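Local atomic coordinates of cGAS/DncV-like nucleotidyltransferase in E. coli homolog (Elizabethkingia meningoseptica ATCC 13253 = NBRC 12535, PDB entry 6E0O), a protein that synthesises cyclic dinucleotide second messengers from nucleoside triphosphates with magnesium, probably as the signal-producing enzyme of a CBASS antiphage defence system. Residues K197-R202 against Q283-Y288. Sequence-based numbering, arbitrary orientation.
Sequences KVVNYR and QKCWNY
C285 and V199 meet where the two helices pass closest, the axes of the two short segments running nearly at right angles, 10.4 Å apart at their closest. The CA atoms of V199 and C285 are 6.6 Å apart. The sulfur of C285 packs against V199 CG1, with SG 3.8 Å from that methyl, an apolar contact buried in the protein. One turn on, Y288 crosses to helix 188-205. Its CG lies anti to the backbone N (chi1 -176°), which carries the ring over to V199 and R202. The same V199 methyl that meets the sulfur approaches this ring obliquely, CG1 lying 4.0 Å from Y288 CD2, so that one branch of the valine serves both partners. Farther out along the ring, the R202 side chain crosses Y288 at about a right angle, R202 CD 3.4 Å from Y288 OH and also touching CE2 of that ring. R202 is extended from CG to NE, and its NH1 donates a hydrogen bond to Y288 OH, 3.0 Å long and 163° at the hydrogen. The hydroxyl sits at the guanidinium edge, almost exactly in its plane, while the two flat groups themselves are inclined by 66°. A polar bond thus closes the partly exposed end of an otherwise apolar crossing. L196 and L203 of helix 188-205 touch C285 and Y288 respectively, and W11 of helix 5-11 packs on R202. W286, directed away from this contact, packs on R241, I244 and V245 of helix 236-252, whereas K197 NZ hydrogen-bonds to the bound nucleotide and to S216 OG; the crossing therefore joins the nucleotide-contacting helix 188-205 to C-terminal helix 275-289.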
loop_
_atom_site.group_PDB
_atom_site.type_symbol
_atom_site.label_atom_id
_atom_site.label_comp_id
_atom_site.label_asym_id
_atom_site.label_seq_id
_atom_site.Cartn_x
_atom_site.Cartn_y
_atom_site.Cartn_z
ATOM N N LYS A 197 -5.993 -1.167 9.955
ATOM C CA LYS A 197 -5.591 0.188 9.581
ATOM C C LYS A 197 -6.357 1.232 10.389
ATOM O O LYS A 197 -5.785 2.245 10.811
ATOM C CB LYS A 197 -5.770 0.404 8.075
ATOM C CG LYS A 197 -4.752 -0.361 7.223
ATOM C CD LYS A 197 -4.954 -0.149 5.729
ATOM C CE LYS A 197 -4.659 1.269 5.295
ATOM N NZ LYS A 197 -4.615 1.377 3.806
ATOM N N VAL A 198 -7.654 1.013 10.609
ATOM C CA VAL A 198 -8.421 1.922 11.458
ATOM C C VAL A 198 -7.825 1.968 12.859
ATOM O O VAL A 198 -7.632 3.043 13.437
ATOM C CB VAL A 198 -9.897 1.499 11.497
ATOM C CG1 VAL A 198 -10.633 2.212 12.635
ATOM C CG2 VAL A 198 -10.568 1.775 10.170
ATOM N N VAL A 199 -7.530 0.800 13.430
ATOM C CA VAL A 199 -6.952 0.765 14.770
ATOM C C VAL A 199 -5.591 1.457 14.782
ATOM O O VAL A 199 -5.261 2.190 15.722
ATOM C CB VAL A 199 -6.891 -0.682 15.294
ATOM C CG1 VAL A 199 -6.176 -0.728 16.627
ATOM C CG2 VAL A 199 -8.297 -1.261 15.414
ATOM N N ASN A 200 -4.781 1.224 13.748
ATOM C CA ASN A 200 -3.494 1.908 13.635
ATOM C C ASN A 200 -3.666 3.425 13.701
ATOM O O ASN A 200 -2.983 4.107 14.478
ATOM C CB ASN A 200 -2.811 1.484 12.332
ATOM C CG ASN A 200 -1.394 1.986 12.209
ATOM O OD1 ASN A 200 -0.662 2.083 13.189
ATOM N ND2 ASN A 200 -0.998 2.306 10.991
ATOM N N TYR A 201 -4.568 3.989 12.892
ATOM C CA TYR A 201 -4.754 5.437 12.901
ATOM C C TYR A 201 -5.233 5.927 14.265
ATOM O O TYR A 201 -4.822 6.996 14.735
ATOM C CB TYR A 201 -5.745 5.847 11.815
ATOM C CG TYR A 201 -5.202 5.720 10.407
ATOM C CD1 TYR A 201 -3.933 6.192 10.076
ATOM C CD2 TYR A 201 -5.955 5.126 9.408
ATOM C CE1 TYR A 201 -3.437 6.071 8.793
ATOM C CE2 TYR A 201 -5.471 5.004 8.123
ATOM C CZ TYR A 201 -4.212 5.473 7.819
ATOM O OH TYR A 201 -3.734 5.345 6.535
ATOM N N ARG A 202 -6.116 5.159 14.914
ATOM C CA ARG A 202 -6.595 5.547 16.239
ATOM C C ARG A 202 -5.468 5.537 17.261
ATOM O O ARG A 202 -5.352 6.461 18.076
ATOM C CB ARG A 202 -7.729 4.626 16.681
ATOM C CG ARG A 202 -9.022 4.899 15.948
ATOM C CD ARG A 202 -10.037 3.782 16.140
ATOM N NE ARG A 202 -11.354 4.212 15.694
ATOM C CZ ARG A 202 -12.371 4.515 16.499
ATOM N NH1 ARG A 202 -12.259 4.409 17.816
ATOM N NH2 ARG A 202 -13.519 4.900 15.975
ATOM N N GLN A 283 -0.001 -6.479 20.044
ATOM C CA GLN A 283 -0.343 -6.292 21.446
ATOM C C GLN A 283 -1.168 -5.027 21.642
ATOM O O GLN A 283 -2.160 -5.028 22.381
ATOM C CB GLN A 283 0.941 -6.218 22.260
ATOM C CG GLN A 283 0.745 -5.852 23.694
ATOM C CD GLN A 283 2.048 -5.897 24.450
ATOM O OE1 GLN A 283 2.853 -4.969 24.382
ATOM N NE2 GLN A 283 2.273 -6.983 25.159
ATOM N N LYS A 284 -0.753 -3.923 21.015
ATOM C CA LYS A 284 -1.493 -2.675 21.163
ATOM C C LYS A 284 -2.901 -2.807 20.601
ATOM O O LYS A 284 -3.864 -2.289 21.183
ATOM C CB LYS A 284 -0.751 -1.532 20.473
ATOM C CG LYS A 284 0.577 -1.169 21.104
ATOM C CD LYS A 284 0.406 -0.564 22.472
ATOM C CE LYS A 284 1.707 0.075 22.931
ATOM N NZ LYS A 284 1.626 0.534 24.338
ATOM N N CYS A 285 -3.040 -3.504 19.471
ATOM C CA CYS A 285 -4.365 -3.731 18.906
ATOM C C CYS A 285 -5.217 -4.561 19.853
ATOM O O CYS A 285 -6.383 -4.242 20.101
ATOM C CB CYS A 285 -4.254 -4.427 17.551
ATOM S SG CYS A 285 -3.574 -3.408 16.225
ATOM N N TRP A 286 -4.658 -5.663 20.354
ATOM C CA TRP A 286 -5.391 -6.520 21.281
ATOM C C TRP A 286 -5.894 -5.734 22.482
ATOM O O TRP A 286 -7.065 -5.845 22.865
ATOM C CB TRP A 286 -4.465 -7.642 21.731
ATOM C CG TRP A 286 -5.070 -8.616 22.679
ATOM C CD1 TRP A 286 -5.010 -8.582 24.036
ATOM C CD2 TRP A 286 -5.791 -9.799 22.332
ATOM N NE1 TRP A 286 -5.661 -9.672 24.562
ATOM C CE2 TRP A 286 -6.149 -10.434 23.533
ATOM C CE3 TRP A 286 -6.174 -10.379 21.120
ATOM C CZ2 TRP A 286 -6.868 -11.620 23.560
ATOM C CZ3 TRP A 286 -6.890 -11.554 21.147
ATOM C CH2 TRP A 286 -7.228 -12.164 22.358
ATOM N N ASN A 287 -5.020 -4.927 23.081
ATOM C CA ASN A 287 -5.397 -4.161 24.261
ATOM C C ASN A 287 -6.454 -3.113 23.928
ATOM O O ASN A 287 -7.406 -2.917 24.693
ATOM C CB ASN A 287 -4.159 -3.486 24.853
ATOM C CG ASN A 287 -3.174 -4.471 25.444
ATOM O OD1 ASN A 287 -3.495 -5.635 25.658
ATOM N ND2 ASN A 287 -1.967 -3.996 25.735
ATOM N N TYR A 288 -6.299 -2.427 22.794
ATOM C CA TYR A 288 -7.253 -1.399 22.400
ATOM C C TYR A 288 -8.624 -1.999 22.149
ATOM O O TYR A 288 -9.646 -1.421 22.535
ATOM C CB TYR A 288 -6.754 -0.713 21.133
ATOM C CG TYR A 288 -7.620 0.440 20.693
ATOM C CD1 TYR A 288 -7.478 1.688 21.270
ATOM C CD2 TYR A 288 -8.570 0.289 19.695
ATOM C CE1 TYR A 288 -8.250 2.757 20.877
ATOM C CE2 TYR A 288 -9.352 1.352 19.289
ATOM C CZ TYR A 288 -9.189 2.587 19.897
ATOM O OH TYR A 288 -9.959 3.658 19.511
#